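Local coordinates for protein glutamate racemase (Francisella tularensis subsp. tularensis, PDB 3OUT) that belongs to the Asp/Glu/hydantoin racemase family, an alpha/beta fold with two parallel sheets, and holds D-glutamic acid in its pocket, at residues S81-D86 with I123-Y128; L130-K135 with I139-N144; C146-S151 with E164-E169; Q180-G185 with E194-I199. All coordinates share one frame; numbering follows the deposited sequence.

Contact 1: S81-D86 with I123-Y128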
loop_
_atom_site.group_PDB
_atom_site.type_symbol
_atom_site.label_atom_id
_atom_site.label_comp_id
_atom_site.label_asym_id
_atom_site.label_seq_id
_atom_site.Cartn_x
_atom_site.Cartn_y
_atom_site.Cartn_z
ATOM N N SER B 81 -6.881 -17.083 -6.201
ATOM C CA SER B 81 -7.081 -17.983 -7.369
ATOM C C SER B 81 -8.331 -17.653 -8.181
ATOM O O SER B 81 -8.346 -17.756 -9.405
ATOM C CB SER B 81 -7.197 -19.424 -6.894
ATOM O OG SER B 81 -5.974 -19.895 -6.270
ATOM N N ALA B 82 -9.406 -17.329 -7.493
ATOM C CA ALA B 82 -10.672 -17.014 -8.122
ATOM C C ALA B 82 -10.631 -15.764 -9.002
ATOM O O ALA B 82 -11.302 -15.668 -10.051
ATOM C CB ALA B 82 -11.732 -16.786 -7.040
ATOM N N ILE B 83 -9.885 -14.769 -8.527
ATOM C CA ILE B 83 -9.987 -13.405 -9.042
ATOM C C ILE B 83 -8.760 -12.917 -9.784
ATOM O O ILE B 83 -8.908 -12.094 -10.695
ATOM C CB ILE B 83 -10.392 -12.430 -7.892
ATOM C CG1 ILE B 83 -11.848 -12.715 -7.517
ATOM C CG2 ILE B 83 -10.127 -10.950 -8.227
ATOM C CD1 ILE B 83 -12.265 -12.283 -6.086
ATOM N N ALA B 84 -7.578 -13.430 -9.427
ATOM C CA ALA B 84 -6.301 -12.912 -9.924
ATOM C C ALA B 84 -5.375 -13.924 -10.519
ATOM O O ALA B 84 -4.209 -13.603 -10.790
ATOM C CB ALA B 84 -5.569 -12.110 -8.778
ATOM N N LYS B 85 -5.861 -15.141 -10.824
ATOM C CA LYS B 85 -4.978 -16.154 -11.376
ATOM C C LYS B 85 -4.318 -15.671 -12.646
ATOM O O LYS B 85 -3.128 -15.879 -12.833
ATOM C CB LYS B 85 -5.741 -17.458 -11.654
ATOM C CG LYS B 85 -4.875 -18.636 -12.093
ATOM C CD LYS B 85 -5.720 -19.901 -12.256
ATOM C CE LYS B 85 -6.735 -19.830 -13.382
ATOM N NZ LYS B 85 -7.257 -21.213 -13.721
ATOM N N ASP B 86 -5.074 -15.046 -13.552
ATOM C CA ASP B 86 -4.500 -14.628 -14.819
ATOM C C ASP B 86 -3.487 -13.495 -14.668
ATOM O O ASP B 86 -2.480 -13.495 -15.367
ATOM C CB ASP B 86 -5.612 -14.234 -15.802
ATOM C CG ASP B 86 -6.398 -15.449 -16.323
ATOM O OD1 ASP B 86 -5.994 -16.626 -16.116
ATOM O OD2 ASP B 86 -7.447 -15.213 -16.949
ATOM N N ILE B 123 -17.092 -16.488 -3.882
ATOM C CA ILE B 123 -18.396 -16.955 -4.363
ATOM C C ILE B 123 -18.951 -15.918 -5.361
ATOM O O ILE B 123 -19.410 -16.281 -6.450
ATOM C CB ILE B 123 -19.394 -17.178 -3.214
ATOM C CG1 ILE B 123 -18.939 -18.301 -2.290
ATOM C CG2 ILE B 123 -20.811 -17.456 -3.797
ATOM C CD1 ILE B 123 -18.784 -19.666 -2.948
ATOM N N ASN B 124 -18.844 -14.621 -5.032
ATOM C CA ASN B 124 -19.342 -13.572 -5.918
ATOM C C ASN B 124 -18.589 -13.515 -7.243
ATOM O O ASN B 124 -19.154 -13.121 -8.249
ATOM C CB ASN B 124 -19.295 -12.189 -5.262
ATOM C CG ASN B 124 -20.249 -12.058 -4.114
ATOM O OD1 ASN B 124 -21.221 -12.788 -4.007
ATOM N ND2 ASN B 124 -19.949 -11.127 -3.216
ATOM N N SER B 125 -17.338 -13.975 -7.275
ATOM C CA SER B 125 -16.581 -14.036 -8.507
ATOM C C SER B 125 -17.108 -15.113 -9.455
ATOM O O SER B 125 -16.821 -15.081 -10.652
ATOM C CB SER B 125 -15.119 -14.321 -8.246
ATOM O OG SER B 125 -14.909 -15.695 -8.038
ATOM N N ASN B 126 -17.849 -16.051 -8.893
ATOM C CA ASN B 126 -18.361 -17.233 -9.620
ATOM C C ASN B 126 -17.294 -18.207 -10.121
ATOM O O ASN B 126 -17.608 -19.122 -10.922
ATOM C CB ASN B 126 -19.306 -16.835 -10.783
ATOM C CG ASN B 126 -20.232 -17.978 -11.197
ATOM O OD1 ASN B 126 -20.868 -18.616 -10.346
ATOM N ND2 ASN B 126 -20.326 -18.224 -12.517
ATOM N N ALA B 127 -16.058 -18.093 -9.634
ATOM C CA ALA B 127 -14.984 -18.861 -10.202
ATOM C C ALA B 127 -15.193 -20.390 -10.078
ATOM O O ALA B 127 -14.877 -21.124 -11.012
ATOM C CB ALA B 127 -13.628 -18.457 -9.551
ATOM N N TYR B 128 -15.668 -20.879 -8.938
ATOM C CA TYR B 128 -15.762 -22.338 -8.774
ATOM C C TYR B 128 -16.807 -22.891 -9.721
ATOM O O TYR B 128 -16.562 -23.878 -10.404
ATOM C CB TYR B 128 -16.057 -22.750 -7.334
ATOM C CG TYR B 128 -14.834 -23.189 -6.548
ATOM C CD1 TYR B 128 -14.283 -24.413 -6.754
ATOM C CD2 TYR B 128 -14.278 -22.380 -5.539
ATOM C CE1 TYR B 128 -13.174 -24.834 -6.022
ATOM C CE2 TYR B 128 -13.232 -22.788 -4.813
ATOM C CZ TYR B 128 -12.664 -24.037 -5.065
ATOM O OH TYR B 128 -11.564 -24.449 -4.336
#

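Contact 2: L130-K135 with I139-N144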
loop_
_atom_site.group_PDB
_atom_site.type_symbol
_atom_site.label_atom_id
_atom_site.label_comp_id
_atom_site.label_asym_id
_atom_site.label_seq_id
_atom_site.Cartn_x
_atom_site.Cartn_y
_atom_site.Cartn_z
ATOM N N LEU B 130 -17.907 -21.594 -12.522
ATOM C CA LEU B 130 -17.385 -21.448 -13.879
ATOM C C LEU B 130 -16.372 -22.521 -14.245
ATOM O O LEU B 130 -16.458 -23.133 -15.325
ATOM C CB LEU B 130 -16.780 -20.064 -14.071
ATOM C CG LEU B 130 -16.301 -19.730 -15.483
ATOM C CD1 LEU B 130 -17.509 -19.469 -16.397
ATOM C CD2 LEU B 130 -15.271 -18.576 -15.444
ATOM N N GLN B 131 -15.435 -22.782 -13.347
ATOM C CA GLN B 131 -14.354 -23.746 -13.637
ATOM C C GLN B 131 -14.871 -25.168 -13.628
ATOM O O GLN B 131 -14.411 -25.981 -14.407
ATOM C CB GLN B 131 -13.192 -23.583 -12.669
ATOM C CG GLN B 131 -12.500 -22.205 -12.749
ATOM C CD GLN B 131 -11.805 -21.951 -14.068
ATOM O OE1 GLN B 131 -11.152 -22.833 -14.619
ATOM N NE2 GLN B 131 -11.947 -20.725 -14.585
ATOM N N ILE B 132 -15.823 -25.461 -12.755
ATOM C CA ILE B 132 -16.457 -26.780 -12.752
ATOM C C ILE B 132 -17.185 -26.956 -14.065
ATOM O O ILE B 132 -17.076 -27.999 -14.704
ATOM C CB ILE B 132 -17.400 -26.965 -11.545
ATOM C CG1 ILE B 132 -16.589 -27.012 -10.249
ATOM C CG2 ILE B 132 -18.263 -28.244 -11.690
ATOM C CD1 ILE B 132 -17.412 -26.839 -8.959
ATOM N N HIS B 133 -17.911 -25.919 -14.486
ATOM C CA HIS B 133 -18.659 -25.976 -15.751
ATOM C C HIS B 133 -17.801 -26.037 -17.021
ATOM O O HIS B 133 -18.265 -26.586 -18.049
ATOM C CB HIS B 133 -19.676 -24.843 -15.815
ATOM C CG HIS B 133 -20.823 -25.010 -14.860
ATOM N ND1 HIS B 133 -21.485 -23.930 -14.301
ATOM C CD2 HIS B 133 -21.411 -26.116 -14.354
ATOM C CE1 HIS B 133 -22.424 -24.378 -13.476
ATOM N NE2 HIS B 133 -22.408 -25.707 -13.511
ATOM N N LYS B 134 -16.562 -25.565 -16.942
ATOM C CA LYS B 134 -15.587 -25.762 -18.021
ATOM C C LYS B 134 -15.248 -27.227 -18.249
ATOM O O LYS B 134 -14.953 -27.611 -19.372
ATOM C CB LYS B 134 -14.289 -24.987 -17.774
ATOM C CG LYS B 134 -14.443 -23.504 -18.007
ATOM C CD LYS B 134 -13.101 -22.788 -17.828
ATOM C CE LYS B 134 -13.258 -21.262 -17.941
ATOM N NZ LYS B 134 -13.754 -20.893 -19.277
ATOM N N LYS B 135 -15.283 -28.036 -17.183
ATOM C CA LYS B 135 -15.117 -29.495 -17.284
ATOM C C LYS B 135 -16.403 -30.148 -17.726
ATOM O O LYS B 135 -16.396 -31.027 -18.616
ATOM C CB LYS B 135 -14.699 -30.084 -15.929
ATOM C CG LYS B 135 -13.327 -29.628 -15.451
ATOM C CD LYS B 135 -12.169 -30.168 -16.258
ATOM C CE LYS B 135 -10.846 -29.854 -15.582
ATOM N NZ LYS B 135 -9.698 -30.654 -16.129
ATOM N N ILE B 139 -22.994 -30.290 -14.608
ATOM C CA ILE B 139 -22.854 -30.465 -13.158
ATOM C C ILE B 139 -23.634 -29.333 -12.483
ATOM O O ILE B 139 -23.509 -28.140 -12.840
ATOM C CB ILE B 139 -21.382 -30.485 -12.703
ATOM C CG1 ILE B 139 -20.632 -31.671 -13.313
ATOM C CG2 ILE B 139 -21.319 -30.510 -11.176
ATOM C CD1 ILE B 139 -19.147 -31.689 -13.060
ATOM N N GLU B 140 -24.448 -29.703 -11.505
ATOM C CA GLU B 140 -25.237 -28.757 -10.740
ATOM C C GLU B 140 -24.331 -28.249 -9.645
ATOM O O GLU B 140 -23.829 -29.046 -8.850
ATOM C CB GLU B 140 -26.458 -29.453 -10.107
ATOM C CG GLU B 140 -27.439 -29.915 -11.112
ATOM C CD GLU B 140 -28.552 -30.743 -10.516
ATOM O OE1 GLU B 140 -28.385 -31.369 -9.438
ATOM O OE2 GLU B 140 -29.607 -30.783 -11.155
ATOM N N VAL B 141 -24.110 -26.936 -9.625
ATOM C CA VAL B 141 -23.243 -26.294 -8.610
ATOM C C VAL B 141 -24.031 -25.302 -7.749
ATOM O O VAL B 141 -24.647 -24.383 -8.270
ATOM C CB VAL B 141 -22.048 -25.585 -9.252
ATOM C CG1 VAL B 141 -21.123 -24.979 -8.145
ATOM C CG2 VAL B 141 -21.252 -26.527 -10.153
ATOM N N TYR B 142 -24.063 -25.569 -6.444
ATOM C CA TYR B 142 -24.708 -24.702 -5.461
ATOM C C TYR B 142 -23.620 -24.037 -4.603
ATOM O O TYR B 142 -22.765 -24.713 -4.037
ATOM C CB TYR B 142 -25.606 -25.529 -4.568
ATOM C CG TYR B 142 -26.805 -26.092 -5.297
ATOM C CD1 TYR B 142 -27.923 -25.296 -5.565
ATOM C CD2 TYR B 142 -26.805 -27.400 -5.696
ATOM C CE1 TYR B 142 -29.037 -25.834 -6.219
ATOM C CE2 TYR B 142 -27.896 -27.952 -6.355
ATOM C CZ TYR B 142 -29.000 -27.171 -6.609
ATOM O OH TYR B 142 -30.068 -27.774 -7.244
ATOM N N SER B 143 -23.655 -22.718 -4.552
ATOM C CA SER B 143 -22.609 -21.960 -3.886
ATOM C C SER B 143 -23.196 -21.056 -2.823
ATOM O O SER B 143 -24.258 -20.438 -3.037
ATOM C CB SER B 143 -21.887 -21.105 -4.915
ATOM O OG SER B 143 -21.258 -21.876 -5.931
ATOM N N ASN B 144 -22.503 -20.949 -1.690
ATOM C CA ASN B 144 -22.934 -20.041 -0.620
ATOM C C ASN B 144 -21.722 -19.437 0.095
ATOM O O ASN B 144 -20.882 -20.168 0.554
ATOM C CB ASN B 144 -23.830 -20.760 0.391
ATOM C CG ASN B 144 -24.755 -19.810 1.154
ATOM O OD1 ASN B 144 -25.259 -18.836 0.588
ATOM N ND2 ASN B 144 -25.006 -20.115 2.439
#

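Contact 3: C146-S151 with E164-E169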
loop_
_atom_site.group_PDB
_atom_site.type_symbol
_atom_site.label_atom_id
_atom_site.label_comp_id
_atom_site.label_asym_id
_atom_site.label_seq_id
_atom_site.Cartn_x
_atom_site.Cartn_y
_atom_site.Cartn_z
ATOM N N CYS B 146 -19.590 -17.820 3.221
ATOM C CA CYS B 146 -19.602 -18.007 4.669
ATOM C C CYS B 146 -18.783 -16.901 5.304
ATOM O O CYS B 146 -17.738 -17.154 5.912
ATOM C CB CYS B 146 -19.026 -19.354 5.052
ATOM S SG CYS B 146 -19.970 -20.802 4.412
ATOM N N GLY B 147 -19.260 -15.667 5.160
ATOM C CA GLY B 147 -18.439 -14.487 5.469
ATOM C C GLY B 147 -17.727 -14.475 6.811
ATOM O O GLY B 147 -16.541 -14.119 6.884
ATOM N N LEU B 148 -18.425 -14.882 7.880
ATOM C CA LEU B 148 -17.855 -14.839 9.224
ATOM C C LEU B 148 -16.799 -15.889 9.509
ATOM O O LEU B 148 -16.006 -15.707 10.453
ATOM C CB LEU B 148 -18.927 -14.933 10.309
ATOM C CG LEU B 148 -18.586 -14.562 11.767
ATOM C CD1 LEU B 148 -17.878 -13.178 11.903
ATOM C CD2 LEU B 148 -19.861 -14.587 12.626
ATOM N N PHE B 149 -16.729 -16.956 8.706
ATOM C CA PHE B 149 -15.845 -18.050 9.094
ATOM C C PHE B 149 -14.357 -17.658 9.265
ATOM O O PHE B 149 -13.690 -18.119 10.196
ATOM C CB PHE B 149 -15.915 -19.201 8.080
ATOM C CG PHE B 149 -17.039 -20.215 8.277
ATOM C CD1 PHE B 149 -17.948 -20.170 9.330
ATOM C CD2 PHE B 149 -17.169 -21.231 7.340
ATOM C CE1 PHE B 149 -18.913 -21.153 9.476
ATOM C CE2 PHE B 149 -18.183 -22.192 7.445
ATOM C CZ PHE B 149 -19.022 -22.166 8.525
ATOM N N VAL B 150 -13.811 -16.867 8.354
ATOM C CA VAL B 150 -12.408 -16.526 8.416
ATOM C C VAL B 150 -12.041 -15.853 9.738
ATOM O O VAL B 150 -11.133 -16.308 10.441
ATOM C CB VAL B 150 -11.956 -15.666 7.219
ATOM C CG1 VAL B 150 -10.625 -14.985 7.474
ATOM C CG2 VAL B 150 -11.881 -16.529 5.927
ATOM N N SER B 151 -12.734 -14.777 10.101
ATOM C CA SER B 151 -12.411 -14.086 11.362
ATOM C C SER B 151 -12.653 -14.982 12.590
ATOM O O SER B 151 -11.865 -14.997 13.518
ATOM C CB SER B 151 -13.200 -12.799 11.469
ATOM O OG SER B 151 -12.784 -12.139 12.673
ATOM N N GLU B 164 -20.785 -24.149 15.665
ATOM C CA GLU B 164 -21.939 -24.893 15.157
ATOM C C GLU B 164 -23.124 -24.017 14.737
ATOM O O GLU B 164 -23.724 -24.243 13.706
ATOM C CB GLU B 164 -22.305 -25.994 16.156
ATOM C CG GLU B 164 -21.197 -27.038 16.263
ATOM C CD GLU B 164 -21.484 -28.116 17.284
ATOM O OE1 GLU B 164 -22.662 -28.278 17.649
ATOM O OE2 GLU B 164 -20.532 -28.815 17.681
ATOM N N LEU B 165 -23.451 -22.979 15.504
ATOM C CA LEU B 165 -24.537 -22.112 15.128
ATOM C C LEU B 165 -24.244 -21.252 13.894
ATOM O O LEU B 165 -25.123 -21.056 13.093
ATOM C CB LEU B 165 -24.945 -21.214 16.285
ATOM C CG LEU B 165 -25.741 -21.868 17.425
ATOM C CD1 LEU B 165 -25.873 -20.872 18.537
ATOM C CD2 LEU B 165 -27.113 -22.338 16.963
ATOM N N VAL B 166 -23.024 -20.706 13.796
ATOM C CA VAL B 166 -22.648 -19.962 12.602
ATOM C C VAL B 166 -22.684 -20.903 11.372
ATOM O O VAL B 166 -23.186 -20.521 10.340
ATOM C CB VAL B 166 -21.248 -19.306 12.751
ATOM C CG1 VAL B 166 -20.844 -18.594 11.438
ATOM C CG2 VAL B 166 -21.264 -18.304 13.952
ATOM N N ALA B 167 -22.149 -22.120 11.508
ATOM C CA ALA B 167 -22.178 -23.091 10.410
ATOM C C ALA B 167 -23.624 -23.431 10.021
ATOM O O ALA B 167 -23.949 -23.516 8.825
ATOM C CB ALA B 167 -21.380 -24.352 10.753
ATOM N N LYS B 168 -24.509 -23.605 10.998
ATOM C CA LYS B 168 -25.938 -23.874 10.656
ATOM C C LYS B 168 -26.513 -22.747 9.825
ATOM O O LYS B 168 -27.230 -22.984 8.838
ATOM C CB LYS B 168 -26.786 -24.151 11.911
ATOM C CG LYS B 168 -26.403 -25.433 12.625
ATOM C CD LYS B 168 -27.303 -25.696 13.848
ATOM C CE LYS B 168 -26.703 -26.735 14.802
ATOM N NZ LYS B 168 -27.251 -26.623 16.192
ATOM N N GLU B 169 -26.170 -21.503 10.169
ATOM C CA GLU B 169 -26.665 -20.352 9.431
ATOM C C GLU B 169 -26.283 -20.410 7.946
ATOM O O GLU B 169 -27.112 -20.126 7.083
ATOM C CB GLU B 169 -26.141 -19.057 10.082
ATOM C CG GLU B 169 -26.497 -17.789 9.370
ATOM C CD GLU B 169 -27.936 -17.350 9.553
ATOM O OE1 GLU B 169 -28.652 -17.886 10.438
ATOM O OE2 GLU B 169 -28.330 -16.436 8.789
#

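Contact 4: Q180-G185 with E194-I199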
loop_
_atom_site.group_PDB
_atom_site.type_symbol
_atom_site.label_atom_id
_atom_site.label_comp_id
_atom_site.label_asym_id
_atom_site.label_seq_id
_atom_site.Cartn_x
_atom_site.Cartn_y
_atom_site.Cartn_z
ATOM N N GLN B 180 -23.605 -34.064 -3.497
ATOM C CA GLN B 180 -22.765 -35.248 -3.318
ATOM C C GLN B 180 -21.456 -34.987 -2.593
ATOM O O GLN B 180 -20.824 -35.905 -2.065
ATOM C CB GLN B 180 -22.506 -35.886 -4.666
ATOM C CG GLN B 180 -23.776 -36.461 -5.305
ATOM C CD GLN B 180 -23.567 -36.872 -6.736
ATOM O OE1 GLN B 180 -23.221 -36.051 -7.591
ATOM N NE2 GLN B 180 -23.773 -38.163 -7.014
ATOM N N ALA B 181 -21.023 -33.724 -2.608
ATOM C CA ALA B 181 -19.803 -33.322 -1.915
ATOM C C ALA B 181 -19.875 -31.813 -1.718
ATOM O O ALA B 181 -20.605 -31.093 -2.436
ATOM C CB ALA B 181 -18.551 -33.651 -2.731
ATOM N N LEU B 182 -19.150 -31.352 -0.724
ATOM C CA LEU B 182 -19.059 -29.930 -0.394
ATOM C C LEU B 182 -17.584 -29.536 -0.488
ATOM O O LEU B 182 -16.741 -30.048 0.273
ATOM C CB LEU B 182 -19.560 -29.661 1.030
ATOM C CG LEU B 182 -19.539 -28.169 1.423
ATOM C CD1 LEU B 182 -20.532 -27.272 0.647
ATOM C CD2 LEU B 182 -19.778 -27.975 2.921
ATOM N N ILE B 183 -17.280 -28.594 -1.385
ATOM C CA ILE B 183 -15.925 -28.049 -1.490
ATOM C C ILE B 183 -15.697 -27.037 -0.386
ATOM O O ILE B 183 -16.426 -26.023 -0.265
ATOM C CB ILE B 183 -15.643 -27.404 -2.861
ATOM C CG1 ILE B 183 -15.760 -28.461 -3.970
ATOM C CG2 ILE B 183 -14.220 -26.802 -2.917
ATOM C CD1 ILE B 183 -15.591 -27.915 -5.361
ATOM N N LEU B 184 -14.665 -27.316 0.414
ATOM C CA LEU B 184 -14.173 -26.370 1.418
ATOM C C LEU B 184 -13.250 -25.344 0.694
ATOM O O LEU B 184 -11.971 -25.451 0.684
ATOM C CB LEU B 184 -13.418 -27.128 2.520
ATOM C CG LEU B 184 -14.236 -28.189 3.252
ATOM C CD1 LEU B 184 -13.392 -28.778 4.409
ATOM C CD2 LEU B 184 -15.591 -27.607 3.735
ATOM N N GLY B 185 -13.907 -24.393 0.032
ATOM C CA GLY B 185 -13.266 -23.461 -0.903
ATOM C C GLY B 185 -12.645 -22.221 -0.278
ATOM O O GLY B 185 -12.592 -21.171 -0.902
ATOM N N GLU B 194 -14.873 -30.891 11.316
ATOM C CA GLU B 194 -15.683 -31.726 12.228
ATOM C C GLU B 194 -17.010 -31.066 12.583
ATOM O O GLU B 194 -18.038 -31.745 12.654
ATOM C CB GLU B 194 -14.914 -32.078 13.503
ATOM C CG GLU B 194 -13.713 -32.973 13.304
ATOM C CD GLU B 194 -13.059 -33.431 14.630
ATOM O OE1 GLU B 194 -13.651 -33.195 15.719
ATOM O OE2 GLU B 194 -11.955 -34.054 14.569
ATOM N N SER B 195 -17.021 -29.748 12.789
ATOM C CA SER B 195 -18.273 -29.030 13.016
ATOM C C SER B 195 -19.118 -29.020 11.757
ATOM O O SER B 195 -20.315 -29.174 11.821
ATOM C CB SER B 195 -18.045 -27.598 13.475
ATOM O OG SER B 195 -17.307 -27.575 14.702
ATOM N N ILE B 196 -18.503 -28.827 10.593
ATOM C CA ILE B 196 -19.254 -28.850 9.338
ATOM C C ILE B 196 -19.927 -30.223 9.142
ATOM O O ILE B 196 -21.091 -30.295 8.795
ATOM C CB ILE B 196 -18.349 -28.468 8.140
ATOM C CG1 ILE B 196 -17.914 -27.006 8.279
ATOM C CG2 ILE B 196 -19.091 -28.679 6.776
ATOM C CD1 ILE B 196 -16.862 -26.534 7.289
ATOM N N ALA B 197 -19.167 -31.282 9.360
ATOM C CA ALA B 197 -19.635 -32.666 9.174
ATOM C C ALA B 197 -20.847 -32.993 10.049
ATOM O O ALA B 197 -21.686 -33.818 9.659
ATOM C CB ALA B 197 -18.537 -33.610 9.475
ATOM N N LYS B 198 -20.944 -32.360 11.221
ATOM C CA LYS B 198 -22.140 -32.534 12.116
ATOM C C LYS B 198 -23.436 -31.968 11.521
ATOM O O LYS B 198 -24.530 -32.504 11.765
ATOM C CB LYS B 198 -21.953 -31.843 13.475
ATOM C CG LYS B 198 -21.157 -32.537 14.562
ATOM C CD LYS B 198 -21.099 -31.599 15.782
ATOM C CE LYS B 198 -20.643 -32.273 17.069
ATOM N NZ LYS B 198 -19.224 -32.750 16.987
ATOM N N ILE B 199 -23.320 -30.869 10.777
ATOM C CA ILE B 199 -24.465 -30.169 10.200
ATOM C C ILE B 199 -24.867 -30.725 8.823
ATOM O O ILE B 199 -26.055 -30.830 8.491
ATOM C CB ILE B 199 -24.142 -28.663 10.024
ATOM C CG1 ILE B 199 -23.593 -28.033 11.323
ATOM C CG2 ILE B 199 -25.334 -27.916 9.479
ATOM C CD1 ILE B 199 -24.357 -28.367 12.612
#

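Contact 1: S81-D86 with I123-Y128
No flat group takes part where A82 and I83 meet S125 and A127: the contact is made of methyl and methylene groups and one hydroxyl. It sets helix 78-92 against an ST turn at the break between helices 120-125 and 127-135, and thereby joins a helix that follows a strand of the six-stranded sheet to helices that follow a strand of the four-stranded one. The side chain of A82 lies about 8 Å from the bound D-glutamic acid. A82 CB sits over the turn, 3.6 Å from A127 CB and 3.5 Å from S125 OG. I83 reaches in alongside, its CG1 lying 3.7 Å from S125 CB.

The serine hydroxyl stands between the backbone N and the carbonyl carbon (chi1 81°), which turns it back toward its own chain, where it also bonds to T122 O. N126, with a positive phi of 65°, makes the bend that starts the next helix, and its ND2 is held by E69 and the backbone of D67, both of the second subunit. Inside the turn, the backbone N of A127 donates to S125 OG over 3.1 Å, with an angle of 151° at the hydrogen.

Contact 2: L130-K135 with I139-N144
I132 and H133, neighbours on helix 127-135, bear on I139, just ahead of strand 140-145, and V141 within it. Taking I132 from its base outward, I132 CB already lies 4.1 Å from V141 CG2. I132 CG2 then fits between V141 CG2 on one hand and CG2 and CD1 of I139 on the other, 3.8 Å from each, and the isoleucine side chains cross nearly at right angles. The longer branch ends in I132 CD1, 4.0 Å from V141 CG2. Helix 100-106 adds V105 to the surroundings of I132. This apolar seam packs the helix on the edge strand of the four-stranded sheet, within a beta-alpha-beta crossover that runs from strand 113-118 to its parallel neighbour 140-145.

A polar link lies beside it. H133 NE2 donates to I139 O over 2.8 Å. The acceptor is practically in the imidazole plane, though the bond bends to 141° at the hydrogen. V141 CG2 comes to H133 NE2 obliquely, at 3.6 Å. With ND1 also hydrogen-bonded to E69 OE2 of the second subunit, both ring nitrogens are engaged, which would be consistent with a protonated, positively charged imidazole bridging a backbone carbonyl and a carboxylate of the neighbouring subunit.

Contact 3: C146-S151 with E164-E169
L148 and F149 meet V166 and A167 in a wholly buried contact that is apolar throughout. The aliphatic part is a loose touch between branched tips: L148 CD2 stands 4.2 Å from V166 CG2, and the two side chains cross at about a right angle. L148 swings its CG anti to the backbone N (chi1 -165°), which sends the branch toward helix 161-171.

The aromatic part is closer. F149 presents its outer rim to the helix: F149 CZ comes within 3.8 Å of A167 CA, which lies near the ring plane, and 3.9 Å from A167 CB, so the phenyl edge bears on the helix backbone as much as on the methyl group. V166 CG1 meets CE1 of F149 at 3.8 Å from an oblique direction, the two side chains sliding past each other in opposite senses. The fork of V166 is thus divided, one methyl for the leucine and one for the phenylalanine.

Hydrogen bonds hold the segment 146-151: a type I turn from C146 to F149 is closed by F149 N to C146 O, 3.0 Å, and Y170 OH bonds to L148 N. Y170 and Y189 make edge-to-face ring contacts with F149, while L148 and V166 also pack on L148 and I162 of the third subunit. Together these make an aromatic and aliphatic cluster between helices 149-154 and 161-171 that continues into the subunit interface, near the ligand pocket, the F149 side chain being about 9 Å from the bound D-glutamic acid.

Contact 4: Q180-G185 with E194-I199
I196 faces L182 and L184 with its two branches spread, one for each leucine, and that division organises the whole contact. Alternate residues of strand 181-184 point to the same side of the sheet, so both leucines project toward helix 193-199, while I183 between them is directed to the other side, where V108, V114 and V116 receive it.

The first pair is crossed. L182 extends with CG anti to the backbone N (chi1 -178°), and L182 CD2 comes to 4.0 Å from I196 CG2, the short branch, with the two side chains nearly perpendicular. The second pair runs alongside instead: L184 and I196 slide past one another in opposite directions until L184 CD2 reaches the isoleucine terminus, I196 CD1, at 3.9 Å. L184 takes a different first torsion (chi1 -59°), its CG anti to the carbonyl carbon, and the two leucines meet the isoleucine at different angles although both rise from the same face of the strand.

Backbones stay well apart, the nearest CA atoms being those of L184 and I196 at 9.7 Å, and side chains alone span the gap. L204 of the next strand touches both L182 and I196, and L171 of helix 161-171 adds to the cover of I196. L184 is also the centre of an inverse gamma turn, shortly before the pocket residues C186, T187 and H188. This is the helix-on-sheet packing of a beta-alpha-beta unit, strand 181-184, helix 193-199 and strand 203-205, with the ligand site at the strand's C-terminal end.

Overall arrangement
Along the chain the four contacts follow in series. Contacts 1 and 2 share helix 127-135, with centres about 12 Å apart, and both touch the second subunit; I123 of the first packs on S143 and N144 of the second. Contacts 2 and 4 reach the same four-stranded parallel sheet, about 17 Å apart between centres, and meet where I132 touches I183. Contact 3 continues from strand 140-145; its centre lies about 12 Å from that of contact 4, to which K168 on I199 joins it through helices 161-171 and 193-199. Contact 1 alone reaches across to helix 78-92, associated with the six-stranded sheet, so the set ties one half of the fold together and links it to the other beside the ligand pocket.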